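Local coordinates for protein family 88 glycosyl hydrolase (Bacteroides thetaiotaomicron, PDB 5NOA) that probably acts as a polysaccharide lyase that removes rhamnose caps from complex arabinogalactan proteins such as gum arabic, although its family is usually assigned hydrolase activity, at residues 217-223 with 277-283; 272-276 with 286-292; 232-237 with 256-261; 200-206 with 222-226. All blocks are in the same frame, centred on the assembly; numbering follows the deposited sequence.

Interaction 1. Residues 217-223 with 277-283; sequences SVNGKKD and SMLDAQH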
loop_
_atom_site.group_PDB
_atom_site.type_symbol
_atom_site.label_atom_id
_atom_site.label_comp_id
_atom_site.label_asym_id
_atom_site.label_seq_id
_atom_site.Cartn_x
_atom_site.Cartn_y
_atom_site.Cartn_z
ATOM N N SER A 217 14.882 -14.803 -12.073
ATOM C CA SER A 217 14.197 -14.261 -13.248
ATOM C C SER A 217 14.642 -15.046 -14.487
ATOM O O SER A 217 15.597 -15.827 -14.445
ATOM C CB SER A 217 14.505 -12.760 -13.437
ATOM O OG SER A 217 15.819 -12.553 -13.888
ATOM N N VAL A 218 13.994 -14.823 -15.636
ATOM C CA VAL A 218 14.347 -15.648 -16.809
ATOM C C VAL A 218 15.785 -15.410 -17.266
ATOM O O VAL A 218 16.375 -16.285 -17.884
ATOM C CB VAL A 218 13.401 -15.508 -18.023
ATOM C CG1 VAL A 218 11.970 -15.890 -17.658
ATOM C CG2 VAL A 218 13.496 -14.129 -18.633
ATOM N N ASN A 219 16.349 -14.239 -16.943
ATOM C CA ASN A 219 17.746 -13.911 -17.289
ATOM C C ASN A 219 18.728 -13.998 -16.110
ATOM O O ASN A 219 19.816 -13.424 -16.145
ATOM C CB ASN A 219 17.762 -12.525 -17.894
ATOM C CG ASN A 219 16.898 -12.479 -19.130
ATOM O OD1 ASN A 219 17.155 -13.221 -20.087
ATOM N ND2 ASN A 219 15.780 -11.704 -19.064
ATOM N N GLY A 220 18.339 -14.714 -15.059
ATOM C CA GLY A 220 19.266 -15.094 -14.011
ATOM C C GLY A 220 19.426 -14.087 -12.881
ATOM O O GLY A 220 20.340 -14.227 -12.095
ATOM N N LYS A 221 18.548 -13.096 -12.785
ATOM C CA LYS A 221 18.614 -12.093 -11.739
ATOM C C LYS A 221 17.782 -12.554 -10.556
ATOM O O LYS A 221 16.922 -13.425 -10.661
ATOM C CB LYS A 221 18.114 -10.713 -12.216
ATOM C CG LYS A 221 18.820 -10.071 -13.405
ATOM C CD LYS A 221 20.260 -9.639 -13.164
ATOM C CE LYS A 221 20.768 -8.715 -14.276
ATOM N NZ LYS A 221 22.248 -8.602 -14.291
ATOM N N LYS A 222 18.001 -11.917 -9.409
ATOM C CA LYS A 222 17.037 -12.053 -8.319
ATOM C C LYS A 222 15.699 -11.486 -8.771
ATOM O O LYS A 222 15.688 -10.411 -9.388
ATOM C CB LYS A 222 17.537 -11.377 -7.058
ATOM C CG LYS A 222 18.800 -11.987 -6.491
ATOM C CD LYS A 222 19.242 -11.324 -5.212
ATOM C CE LYS A 222 20.360 -12.096 -4.535
ATOM N NZ LYS A 222 20.893 -11.485 -3.308
ATOM N N ASP A 223 14.591 -12.161 -8.442
ATOM C CA ASP A 223 13.286 -11.762 -8.915
ATOM C C ASP A 223 12.487 -11.135 -7.779
ATOM O O ASP A 223 11.958 -11.844 -6.915
ATOM C CB ASP A 223 12.556 -12.973 -9.464
ATOM C CG ASP A 223 11.197 -12.623 -10.055
ATOM O OD1 ASP A 223 10.959 -11.460 -10.470
ATOM O OD2 ASP A 223 10.335 -13.548 -10.121
ATOM N N SER A 277 9.456 -7.275 -12.700
ATOM C CA SER A 277 10.634 -7.849 -12.006
ATOM C C SER A 277 11.627 -6.694 -11.883
ATOM O O SER A 277 12.177 -6.216 -12.884
ATOM C CB SER A 277 11.230 -9.016 -12.779
ATOM O OG SER A 277 12.222 -9.687 -12.035
ATOM N N MET A 278 11.806 -6.195 -10.676
ATOM C CA MET A 278 12.474 -4.889 -10.490
ATOM C C MET A 278 13.886 -4.855 -11.033
ATOM O O MET A 278 14.318 -3.810 -11.509
ATOM C CB MET A 278 12.521 -4.559 -8.999
ATOM C CG MET A 278 11.159 -4.305 -8.401
ATOM S SD MET A 278 11.160 -4.186 -6.576
ATOM C CE MET A 278 12.068 -2.646 -6.333
ATOM N N LEU A 279 14.602 -5.988 -10.925
ATOM C CA LEU A 279 16.007 -6.068 -11.315
ATOM C C LEU A 279 16.207 -6.687 -12.693
ATOM O O LEU A 279 17.335 -6.898 -13.088
ATOM C CB LEU A 279 16.810 -6.844 -10.276
ATOM C CG LEU A 279 16.712 -6.362 -8.843
ATOM C CD1 LEU A 279 17.626 -7.177 -7.947
ATOM C CD2 LEU A 279 17.019 -4.905 -8.674
ATOM N N ASP A 280 15.143 -6.965 -13.435
ATOM C CA ASP A 280 15.285 -7.597 -14.747
ATOM C C ASP A 280 14.207 -7.089 -15.667
ATOM O O ASP A 280 13.125 -7.680 -15.752
ATOM C CB ASP A 280 15.218 -9.118 -14.629
ATOM C CG ASP A 280 15.511 -9.842 -15.967
ATOM O OD1 ASP A 280 15.589 -9.171 -17.009
ATOM O OD2 ASP A 280 15.617 -11.095 -15.976
ATOM N N ALA A 281 14.495 -5.972 -16.340
ATOM C CA ALA A 281 13.505 -5.363 -17.231
ATOM C C ALA A 281 13.053 -6.297 -18.356
ATOM O O ALA A 281 11.904 -6.258 -18.740
ATOM C CB ALA A 281 14.015 -4.062 -17.827
ATOM N N GLN A 282 13.912 -7.187 -18.835
ATOM C CA GLN A 282 13.536 -8.055 -19.964
ATOM C C GLN A 282 12.642 -9.209 -19.565
ATOM O O GLN A 282 11.956 -9.786 -20.399
ATOM C CB GLN A 282 14.783 -8.609 -20.681
ATOM C CG GLN A 282 15.827 -7.586 -21.096
ATOM C CD GLN A 282 15.231 -6.433 -21.859
ATOM O OE1 GLN A 282 15.399 -5.261 -21.487
ATOM N NE2 GLN A 282 14.521 -6.751 -22.937
ATOM N N HIS A 283 12.623 -9.556 -18.291
ATOM C CA HIS A 283 11.787 -10.661 -17.834
ATOM C C HIS A 283 10.300 -10.394 -18.108
ATOM O O HIS A 283 9.554 -11.280 -18.481
ATOM C CB HIS A 283 12.118 -10.881 -16.350
ATOM C CG HIS A 283 11.255 -11.849 -15.647
ATOM N ND1 HIS A 283 11.608 -13.163 -15.480
ATOM C CD2 HIS A 283 10.039 -11.704 -15.072
ATOM C CE1 HIS A 283 10.674 -13.778 -14.786
ATOM N NE2 HIS A 283 9.716 -12.911 -14.516
HETATM O O HOH W 1 13.920 -11.996 -21.296
HETATM O O HOH W 2 13.826 -8.572 -10.019
#

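Interaction 2. Residues 272-276 with 286-292; sequences GYWTR and GPETSGT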
loop_
_atom_site.group_PDB
_atom_site.type_symbol
_atom_site.label_atom_id
_atom_site.label_comp_id
_atom_site.label_asym_id
_atom_site.label_seq_id
_atom_site.Cartn_x
_atom_site.Cartn_y
_atom_site.Cartn_z
ATOM N N GLY A 272 11.640 5.992 -15.671
ATOM C CA GLY A 272 10.976 6.488 -14.455
ATOM C C GLY A 272 10.084 5.511 -13.712
ATOM O O GLY A 272 9.794 5.714 -12.546
ATOM N N TYR A 273 9.688 4.454 -14.391
ATOM C CA TYR A 273 8.926 3.372 -13.781
ATOM C C TYR A 273 9.833 2.276 -13.258
ATOM O O TYR A 273 11.036 2.258 -13.552
ATOM C CB TYR A 273 7.864 2.845 -14.758
ATOM C CG TYR A 273 8.372 2.356 -16.077
ATOM C CD1 TYR A 273 8.996 1.124 -16.200
ATOM C CD2 TYR A 273 8.235 3.116 -17.218
ATOM C CE1 TYR A 273 9.443 0.667 -17.431
ATOM C CE2 TYR A 273 8.696 2.672 -18.430
ATOM C CZ TYR A 273 9.296 1.428 -18.539
ATOM O OH TYR A 273 9.755 0.943 -19.737
ATOM N N TRP A 274 9.221 1.342 -12.539
ATOM C CA TRP A 274 9.822 0.090 -12.161
ATOM C C TRP A 274 9.123 -1.029 -12.910
ATOM O O TRP A 274 7.910 -1.049 -12.997
ATOM C CB TRP A 274 9.717 -0.144 -10.670
ATOM C CG TRP A 274 10.673 0.684 -9.861
ATOM C CD1 TRP A 274 11.811 0.249 -9.280
ATOM C CD2 TRP A 274 10.533 2.062 -9.481
ATOM N NE1 TRP A 274 12.402 1.261 -8.564
ATOM C CE2 TRP A 274 11.625 2.374 -8.659
ATOM C CE3 TRP A 274 9.583 3.043 -9.721
ATOM C CZ2 TRP A 274 11.794 3.625 -8.114
ATOM C CZ3 TRP A 274 9.754 4.289 -9.166
ATOM C CH2 TRP A 274 10.832 4.552 -8.362
ATOM N N THR A 275 9.904 -1.952 -13.426
ATOM C CA THR A 275 9.369 -3.105 -14.132
ATOM C C THR A 275 8.871 -4.146 -13.148
ATOM O O THR A 275 9.312 -4.202 -11.979
ATOM C CB THR A 275 10.415 -3.694 -15.098
ATOM O OG1 THR A 275 11.654 -3.880 -14.419
ATOM C CG2 THR A 275 10.655 -2.784 -16.266
ATOM N N ARG A 276 7.962 -4.976 -13.638
ATOM C CA ARG A 276 7.344 -6.000 -12.823
ATOM C C ARG A 276 8.347 -6.863 -12.066
ATOM O O ARG A 276 8.111 -7.173 -10.886
ATOM C CB ARG A 276 6.387 -6.842 -13.691
ATOM C CG ARG A 276 5.104 -6.116 -14.053
ATOM C CD ARG A 276 4.331 -6.797 -15.145
ATOM N NE ARG A 276 4.964 -6.534 -16.428
ATOM C CZ ARG A 276 4.632 -7.145 -17.562
ATOM N NH1 ARG A 276 3.677 -8.077 -17.578
ATOM N NH2 ARG A 276 5.228 -6.827 -18.677
ATOM N N GLY A 286 8.589 -3.289 -19.912
ATOM C CA GLY A 286 7.789 -2.122 -20.097
ATOM C C GLY A 286 7.180 -1.577 -18.825
ATOM O O GLY A 286 7.408 -2.075 -17.690
ATOM N N PRO A 287 6.400 -0.491 -18.967
ATOM C CA PRO A 287 5.854 0.192 -17.823
ATOM C C PRO A 287 4.926 -0.659 -16.941
ATOM O O PRO A 287 4.196 -1.521 -17.396
ATOM C CB PRO A 287 4.998 1.287 -18.442
ATOM C CG PRO A 287 5.138 1.234 -19.854
ATOM C CD PRO A 287 6.021 0.140 -20.242
ATOM N N GLU A 288 4.919 -0.337 -15.656
ATOM C CA GLU A 288 3.879 -0.836 -14.763
ATOM C C GLU A 288 3.612 0.255 -13.746
ATOM O O GLU A 288 4.554 0.902 -13.277
ATOM C CB GLU A 288 4.262 -2.160 -14.131
ATOM C CG GLU A 288 3.073 -2.918 -13.516
ATOM C CD GLU A 288 2.583 -2.419 -12.174
ATOM O OE1 GLU A 288 3.439 -2.171 -11.305
ATOM O OE2 GLU A 288 1.316 -2.363 -11.969
ATOM N N THR A 289 2.344 0.443 -13.390
ATOM C CA THR A 289 1.942 1.595 -12.595
ATOM C C THR A 289 1.847 1.369 -11.115
ATOM O O THR A 289 2.153 2.279 -10.340
ATOM C CB THR A 289 0.644 2.140 -13.151
ATOM O OG1 THR A 289 0.880 2.597 -14.477
ATOM C CG2 THR A 289 0.021 3.261 -12.326
ATOM N N SER A 290 1.303 0.237 -10.682
ATOM C CA SER A 290 1.010 0.092 -9.261
ATOM C C SER A 290 2.253 0.113 -8.385
ATOM O O SER A 290 2.285 0.846 -7.377
ATOM C CB SER A 290 0.133 -1.132 -8.983
ATOM O OG SER A 290 0.753 -2.345 -9.362
ATOM N N GLY A 291 3.268 -0.661 -8.744
ATOM C CA GLY A 291 4.550 -0.584 -7.987
ATOM C C GLY A 291 5.115 0.808 -8.004
ATOM O O GLY A 291 5.377 1.397 -6.969
ATOM N N THR A 292 5.250 1.357 -9.201
ATOM C CA THR A 292 5.760 2.683 -9.360
ATOM C C THR A 292 5.015 3.691 -8.492
ATOM O O THR A 292 5.631 4.554 -7.850
ATOM C CB THR A 292 5.676 3.122 -10.834
ATOM O OG1 THR A 292 6.404 2.196 -11.632
ATOM C CG2 THR A 292 6.206 4.525 -11.103
HETATM O O HOH W 3 5.858 -0.920 -10.943
HETATM O O HOH W 4 7.066 -4.539 -16.433
#

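Interaction 3. Residues 232-237 with 256-261; sequences VLAGLA and RFRTLA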
loop_
_atom_site.group_PDB
_atom_site.type_symbol
_atom_site.label_atom_id
_atom_site.label_comp_id
_atom_site.label_asym_id
_atom_site.label_seq_id
_atom_site.Cartn_x
_atom_site.Cartn_y
_atom_site.Cartn_z
ATOM N N VAL A 232 5.238 -2.855 0.540
ATOM C CA VAL A 232 6.041 -2.812 1.751
ATOM C C VAL A 232 6.515 -1.389 2.040
ATOM O O VAL A 232 6.448 -0.915 3.177
ATOM C CB VAL A 232 7.221 -3.788 1.714
ATOM C CG1 VAL A 232 8.014 -3.702 3.020
ATOM C CG2 VAL A 232 6.775 -5.224 1.466
ATOM N N LEU A 233 7.040 -0.707 1.024
ATOM C CA LEU A 233 7.572 0.629 1.260
ATOM C C LEU A 233 6.448 1.572 1.703
ATOM O O LEU A 233 6.621 2.378 2.628
ATOM C CB LEU A 233 8.268 1.180 0.020
ATOM C CG LEU A 233 9.006 2.486 0.244
ATOM C CD1 LEU A 233 10.314 2.223 0.974
ATOM C CD2 LEU A 233 9.338 3.170 -1.087
ATOM N N ALA A 234 5.314 1.500 1.007
ATOM C CA ALA A 234 4.169 2.316 1.408
ATOM C C ALA A 234 3.640 1.967 2.791
ATOM O O ALA A 234 3.239 2.843 3.547
ATOM C CB ALA A 234 3.052 2.174 0.387
ATOM N N GLY A 235 3.657 0.680 3.115
ATOM C CA GLY A 235 3.247 0.262 4.434
ATOM C C GLY A 235 4.130 0.760 5.543
ATOM O O GLY A 235 3.651 1.198 6.587
ATOM N N LEU A 236 5.439 0.714 5.326
ATOM C CA LEU A 236 6.369 1.248 6.283
ATOM C C LEU A 236 6.198 2.761 6.450
ATOM O O LEU A 236 6.286 3.271 7.573
ATOM C CB LEU A 236 7.804 0.906 5.920
ATOM C CG LEU A 236 8.209 -0.536 6.143
ATOM C CD1 LEU A 236 9.534 -0.852 5.458
ATOM C CD2 LEU A 236 8.245 -0.882 7.625
ATOM N N ALA A 237 5.940 3.484 5.372
ATOM C CA ALA A 237 5.645 4.912 5.488
ATOM C C ALA A 237 4.435 5.132 6.370
ATOM O O ALA A 237 4.469 5.975 7.250
ATOM C CB ALA A 237 5.464 5.512 4.101
ATOM N N ARG A 256 14.970 -0.148 8.329
ATOM C CA ARG A 256 14.514 -0.937 7.189
ATOM C C ARG A 256 13.914 -0.076 6.091
ATOM O O ARG A 256 14.110 -0.340 4.910
ATOM C CB ARG A 256 13.515 -2.009 7.626
ATOM C CG ARG A 256 12.990 -2.889 6.513
ATOM C CD ARG A 256 14.010 -3.717 5.767
ATOM N NE ARG A 256 14.520 -4.777 6.614
ATOM C CZ ARG A 256 15.735 -4.842 7.115
ATOM N NH1 ARG A 256 16.653 -3.863 6.909
ATOM N NH2 ARG A 256 16.035 -5.862 7.895
ATOM N N PHE A 257 13.143 0.923 6.472
ATOM C CA PHE A 257 12.605 1.857 5.487
ATOM C C PHE A 257 13.731 2.490 4.668
ATOM O O PHE A 257 13.632 2.558 3.458
ATOM C CB PHE A 257 11.786 2.908 6.215
ATOM C CG PHE A 257 11.103 3.892 5.333
ATOM C CD1 PHE A 257 10.079 3.528 4.500
ATOM C CD2 PHE A 257 11.399 5.230 5.429
ATOM C CE1 PHE A 257 9.401 4.458 3.721
ATOM C CE2 PHE A 257 10.743 6.158 4.645
ATOM C CZ PHE A 257 9.753 5.768 3.791
ATOM N N ARG A 258 14.797 2.908 5.344
ATOM C CA ARG A 258 15.904 3.517 4.634
ATOM C C ARG A 258 16.624 2.539 3.705
ATOM O O ARG A 258 17.012 2.936 2.597
ATOM C CB ARG A 258 16.906 4.131 5.600
ATOM C CG ARG A 258 16.325 5.368 6.291
ATOM C CD ARG A 258 17.414 6.041 7.067
ATOM N NE ARG A 258 16.984 7.162 7.847
ATOM C CZ ARG A 258 17.223 7.347 9.135
ATOM N NH1 ARG A 258 17.933 6.507 9.875
ATOM N NH2 ARG A 258 16.744 8.445 9.667
ATOM N N THR A 259 16.812 1.282 4.149
ATOM C CA THR A 259 17.513 0.305 3.295
ATOM C C THR A 259 16.670 -0.036 2.065
ATOM O O THR A 259 17.154 -0.079 0.923
ATOM C CB THR A 259 17.918 -0.983 4.047
ATOM O OG1 THR A 259 16.792 -1.811 4.483
ATOM C CG2 THR A 259 18.827 -0.671 5.158
ATOM N N LEU A 260 15.391 -0.244 2.301
ATOM C CA LEU A 260 14.479 -0.563 1.197
ATOM C C LEU A 260 14.378 0.604 0.219
ATOM O O LEU A 260 14.458 0.413 -0.996
ATOM C CB LEU A 260 13.112 -0.911 1.770
ATOM C CG LEU A 260 12.044 -1.318 0.793
ATOM C CD1 LEU A 260 12.448 -2.531 -0.002
ATOM C CD2 LEU A 260 10.708 -1.530 1.486
ATOM N N ALA A 261 14.262 1.815 0.754
ATOM C CA ALA A 261 14.208 2.973 -0.143
ATOM C C ALA A 261 15.418 3.087 -1.048
ATOM O O ALA A 261 15.313 3.378 -2.251
ATOM C CB ALA A 261 14.070 4.258 0.667
#

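Interaction 4. Residues 200-206 with 222-226; sequences EAGLYYR and KDFWA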
loop_
_atom_site.group_PDB
_atom_site.type_symbol
_atom_site.label_atom_id
_atom_site.label_comp_id
_atom_site.label_asym_id
_atom_site.label_seq_id
_atom_site.Cartn_x
_atom_site.Cartn_y
_atom_site.Cartn_z
ATOM N N GLU A 200 21.263 -8.779 1.174
ATOM C CA GLU A 200 22.236 -8.326 0.174
ATOM C C GLU A 200 21.626 -7.342 -0.825
ATOM O O GLU A 200 22.207 -6.310 -1.152
ATOM C CB GLU A 200 22.864 -9.516 -0.515
ATOM C CG GLU A 200 23.965 -9.183 -1.514
ATOM C CD GLU A 200 24.711 -10.412 -2.007
ATOM O OE1 GLU A 200 24.463 -11.544 -1.523
ATOM O OE2 GLU A 200 25.579 -10.241 -2.885
ATOM N N ALA A 201 20.435 -7.673 -1.309
ATOM C CA ALA A 201 19.784 -6.821 -2.300
ATOM C C ALA A 201 19.050 -5.642 -1.691
ATOM O O ALA A 201 18.768 -4.665 -2.367
ATOM C CB ALA A 201 18.819 -7.625 -3.104
ATOM N N GLY A 202 18.649 -5.782 -0.435
ATOM C CA GLY A 202 17.854 -4.743 0.208
ATOM C C GLY A 202 16.416 -4.653 -0.264
ATOM O O GLY A 202 15.810 -3.608 -0.172
ATOM N N LEU A 203 15.846 -5.772 -0.739
ATOM C CA LEU A 203 14.476 -5.815 -1.250
ATOM C C LEU A 203 13.792 -7.053 -0.685
ATOM O O LEU A 203 14.442 -7.976 -0.195
ATOM C CB LEU A 203 14.514 -5.894 -2.789
ATOM C CG LEU A 203 15.026 -4.664 -3.536
ATOM C CD1 LEU A 203 15.110 -4.949 -5.011
ATOM C CD2 LEU A 203 14.201 -3.431 -3.294
ATOM N N TYR A 204 12.459 -7.027 -0.736
ATOM C CA TYR A 204 11.633 -8.131 -0.302
ATOM C C TYR A 204 11.186 -8.998 -1.471
ATOM O O TYR A 204 10.618 -8.514 -2.453
ATOM C CB TYR A 204 10.357 -7.611 0.376
ATOM C CG TYR A 204 10.573 -7.079 1.773
ATOM C CD1 TYR A 204 11.029 -5.775 1.956
ATOM C CD2 TYR A 204 10.370 -7.832 2.894
ATOM C CE1 TYR A 204 11.270 -5.249 3.193
ATOM C CE2 TYR A 204 10.589 -7.301 4.171
ATOM C CZ TYR A 204 11.072 -6.034 4.290
ATOM O OH TYR A 204 11.307 -5.494 5.527
ATOM N N TYR A 205 11.344 -10.295 -1.299
ATOM C CA TYR A 205 10.672 -11.247 -2.162
ATOM C C TYR A 205 9.171 -11.196 -1.903
ATOM O O TYR A 205 8.730 -10.906 -0.803
ATOM C CB TYR A 205 11.220 -12.657 -1.912
ATOM C CG TYR A 205 12.690 -12.809 -2.325
ATOM C CD1 TYR A 205 13.063 -12.815 -3.666
ATOM C CD2 TYR A 205 13.691 -12.926 -1.384
ATOM C CE1 TYR A 205 14.392 -12.955 -4.038
ATOM C CE2 TYR A 205 15.023 -13.030 -1.737
ATOM C CZ TYR A 205 15.370 -13.061 -3.065
ATOM O OH TYR A 205 16.696 -13.158 -3.432
ATOM N N ARG A 206 8.411 -11.584 -2.903
ATOM C CA ARG A 206 6.974 -11.519 -2.743
ATOM C C ARG A 206 6.420 -12.494 -1.683
ATOM O O ARG A 206 5.368 -12.232 -1.092
ATOM C CB ARG A 206 6.256 -11.646 -4.058
ATOM C CG ARG A 206 6.295 -13.013 -4.648
ATOM C CD ARG A 206 6.035 -12.959 -6.129
ATOM N NE ARG A 206 4.679 -12.661 -6.482
ATOM C CZ ARG A 206 4.217 -12.496 -7.741
ATOM N NH1 ARG A 206 4.980 -12.564 -8.883
ATOM N NH2 ARG A 206 2.932 -12.222 -7.907
ATOM N N LYS A 222 18.001 -11.917 -9.409
ATOM C CA LYS A 222 17.037 -12.053 -8.319
ATOM C C LYS A 222 15.699 -11.486 -8.771
ATOM O O LYS A 222 15.688 -10.411 -9.388
ATOM C CB LYS A 222 17.537 -11.377 -7.058
ATOM C CG LYS A 222 18.800 -11.987 -6.491
ATOM C CD LYS A 222 19.242 -11.324 -5.212
ATOM C CE LYS A 222 20.360 -12.096 -4.535
ATOM N NZ LYS A 222 20.893 -11.485 -3.308
ATOM N N ASP A 223 14.591 -12.161 -8.442
ATOM C CA ASP A 223 13.286 -11.762 -8.915
ATOM C C ASP A 223 12.487 -11.135 -7.779
ATOM O O ASP A 223 11.958 -11.844 -6.915
ATOM C CB ASP A 223 12.556 -12.973 -9.464
ATOM C CG ASP A 223 11.197 -12.623 -10.055
ATOM O OD1 ASP A 223 10.959 -11.460 -10.470
ATOM O OD2 ASP A 223 10.335 -13.548 -10.121
ATOM N N PHE A 224 12.397 -9.810 -7.792
ATOM C CA PHE A 224 11.642 -9.034 -6.801
ATOM C C PHE A 224 10.466 -8.395 -7.519
ATOM O O PHE A 224 10.642 -7.638 -8.460
ATOM C CB PHE A 224 12.524 -7.965 -6.169
ATOM C CG PHE A 224 13.658 -8.532 -5.382
ATOM C CD1 PHE A 224 13.428 -9.137 -4.162
ATOM C CD2 PHE A 224 14.984 -8.447 -5.831
ATOM C CE1 PHE A 224 14.459 -9.651 -3.391
ATOM C CE2 PHE A 224 16.017 -8.966 -5.049
ATOM C CZ PHE A 224 15.760 -9.559 -3.854
ATOM N N TRP A 225 9.257 -8.660 -7.049
ATOM C CA TRP A 225 8.055 -8.149 -7.706
ATOM C C TRP A 225 7.865 -6.705 -7.277
ATOM O O TRP A 225 7.762 -6.387 -6.084
ATOM C CB TRP A 225 6.881 -8.962 -7.244
ATOM C CG TRP A 225 5.581 -8.664 -7.877
ATOM C CD1 TRP A 225 5.345 -8.190 -9.125
ATOM C CD2 TRP A 225 4.305 -8.892 -7.303
ATOM N NE1 TRP A 225 4.003 -8.077 -9.356
ATOM C CE2 TRP A 225 3.339 -8.562 -8.280
ATOM C CE3 TRP A 225 3.883 -9.360 -6.083
ATOM C CZ2 TRP A 225 1.971 -8.610 -8.051
ATOM C CZ3 TRP A 225 2.502 -9.434 -5.848
ATOM C CH2 TRP A 225 1.588 -9.084 -6.843
ATOM N N ALA A 226 7.730 -5.819 -8.260
ATOM C CA ALA A 226 7.609 -4.398 -7.986
ATOM C C ALA A 226 6.399 -4.089 -7.133
ATOM O O ALA A 226 6.524 -3.355 -6.153
ATOM C CB ALA A 226 7.530 -3.613 -9.288
HETATM O O HOH W 5 8.111 -8.582 -4.103
HETATM O O HOH W 6 9.470 -11.662 -5.696
HETATM O O HOH W 7 8.201 -12.113 -8.303
#

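Interaction 1. Residues 217-223 with 277-283
Asp280 sets its carboxylate against the amide of Asn219, the two planes turned 57° apart. Asn219 ND2 donates to both oxygens on their syn sides, 3.3 Å from Asp280 OD1 and 3.2 Å from OD2. Ser217 OG approaches the same OD2 from its anti side, at 2.6 Å, so OD2 is gripped by two side-chain donors and by a weak bond from Asn219 N. Ser217 OG also accepts from Lys221 N at 3.0 Å, so the hydroxyl both donates and accepts. Each partner sits in a type I turn, Ser217-Gly220 and Ser277-Asp280, and the contact joins two irregular loops that lead into helices 226-242 and 289-304 of the (alpha/alpha)6 toroid expected for this family. With CG anti to its backbone N (chi1 -174°), Asp280 extends from one turn to the other. His283 ND1 accepts from Val218 N, 2.9 Å away in the ring plane, in a bond of 161°; Val218 CG1 packs 3.5 Å from His283 ND1. Toward the interior, Ser277 OG donates to Asp223 OD1 at 2.7 Å, while His215 holds Asp223 OD2. A water donates to Ser277 OG and Lys222 O and accepts from Leu279 N.

Interaction 2. Residues 272-276 with 286-292
Tyr273 and Pro287 make the apolar part: Pro287 CA lies over the centre of the phenol ring, 3.5 Å from its centroid and 4° off the normal, a CH-pi contact. The ring reaches it because CG stands between the backbone N and the carbonyl carbon (chi1 57°). Arg276 CG crosses Glu288 CG nearly at right angles, 3.8 Å away, on aliphatic carbons alone; the guanidinium goes on to a salt bridge with Glu343. Among the direct hydrogen bonds, Trp274 N points almost straight (171°) at Thr292 OG1, 3.1 Å away. That hydroxyl in turn donates to Glu288 O at 2.8 Å and also lies at the indole edge. Glu288 is the N-cap of the helix: OE1 accepts from Gly291 N at 3.0 Å, and OE2 accepts Ser290 N from above the carboxylate plane and Ser290 OG on its syn side, near the plane. Glu288 N, by contrast, is buried without a partner in the model. Of the waters, one accepts from Thr292 N close to Trp274 O and Glu288 OE1; another accepts from Arg276 N and NE beside Gly286 O. The loop 272-276 thus lies against the start of helix 289-304, with Trp274 bonded to Val264 of helix 250-266 and touching helix 310-328, which also meets Pro287 and Thr292.

Interaction 3. Residues 232-237 with 256-261
Leu233 wedges its CD1 between Phe257 and Leu260, 3.7 Å from Phe257 CE1 and 3.8 Å from Leu260 CD2. This is the tight part of the interface, where every close approach is between carbons or against a backbone atom. The phenyl ring turns an edge to the backbone, with CE1 3.6 Å from Leu233 O, and Leu236 CB meets Phe257 CD1 at 3.8 Å. Phe257 reaches that spot because CG lies anti to its backbone N (chi1 -177°). Leu260 CD2 closes the row against Val232 CG1, also at 3.8 Å. The looser border is at Arg256, where only CG grazes Leu236 CD1, at 4.1 Å, before the chain bends back and carries the guanidinium away from helix 226-242. There NE forms a salt bridge with Asp193, the group lies by Tyr197 in a cation-pi contact, and NH1 donates to Thr259 OG1. A leucine in place of Arg256 would probably leave Asp193 without its charged mate and free Thr259 OG1 of one donor. With the segment axes 10.1 Å apart and running 148° to each other, helices 226-242 and 250-266 are two consecutive helices packed antiparallel, as expected in the all-helical (alpha/alpha)6 toroid of this family.

Interaction 4. Residues 200-206 with 222-226
Phe224 packs against Leu203 and Tyr205: Leu203 CB covers one face of its ring in a CH-pi contact, 3.6 Å from the Phe224 centroid, and its CE1 corner lies over the middle of the Tyr205 ring in an offset stack, centroids 4.4 Å apart and planes at 26°. The phenyl edge is met by Tyr204 O, 3.3 Å from CD1, and Ala201 CB packs 3.7 Å from CE2. Next along the chains, the guanidinium of Arg206 lies nearly flat on Trp225, centres 3.8 Å apart and planes at 20°, with NH2 over the six-membered ring: a stacked cation-pi pair. A bend at chi3 of Arg206 (-72°) folds the group over the indole. The contact thus packs the short strand 203-204 and its flanks against the loop entering helix 226-242, with Trp225 at the N-cap position of that helix.

In the second shell, Tyr205 OH bonds to Asp198, and the CD of Lys222 lies 3.6 Å from Tyr205 OH while its NZ forms a salt bridge with that same Asp198; its ion pair with Glu200 is long. An alanine in place of Tyr205 would probably strip the stacked ring from CE1 and CZ of Phe224 and leave Asp198 without the hydroxyl bonded to it. Trp225 is fixed from outside by NE1 bonding to Gln339. Direct contact here is dispersion between offset rings and cation-pi attraction, while the backbone polar atoms Arg206 N and Asp223 O are met through one shared water.

How the interactions relate
Interactions 1 and 4 share Lys222 and Asp223, their centres about 10 Å apart, and Met278 N probably bonds to Phe224 O between them. Interaction 2 touches both, its centre about 13 Å from that of interaction 1 and about 14 Å from that of interaction 4; Arg276 O probably bonds to Ala226 N. Interaction 3 lies deeper, its centre about 13 Å from that of interaction 4, where Leu260 and Val232 touch Leu203 and Tyr204, and does not touch interactions 1 and 2. Along the chain, interaction 4 closes first, interaction 3 follows nested in the span closed by interaction 1, and interactions 1 and 2 interleave. The loops before helices 226-242 and 289-304 are thus tied together at one side of the helical core, and interaction 4 connects them to the helix pair.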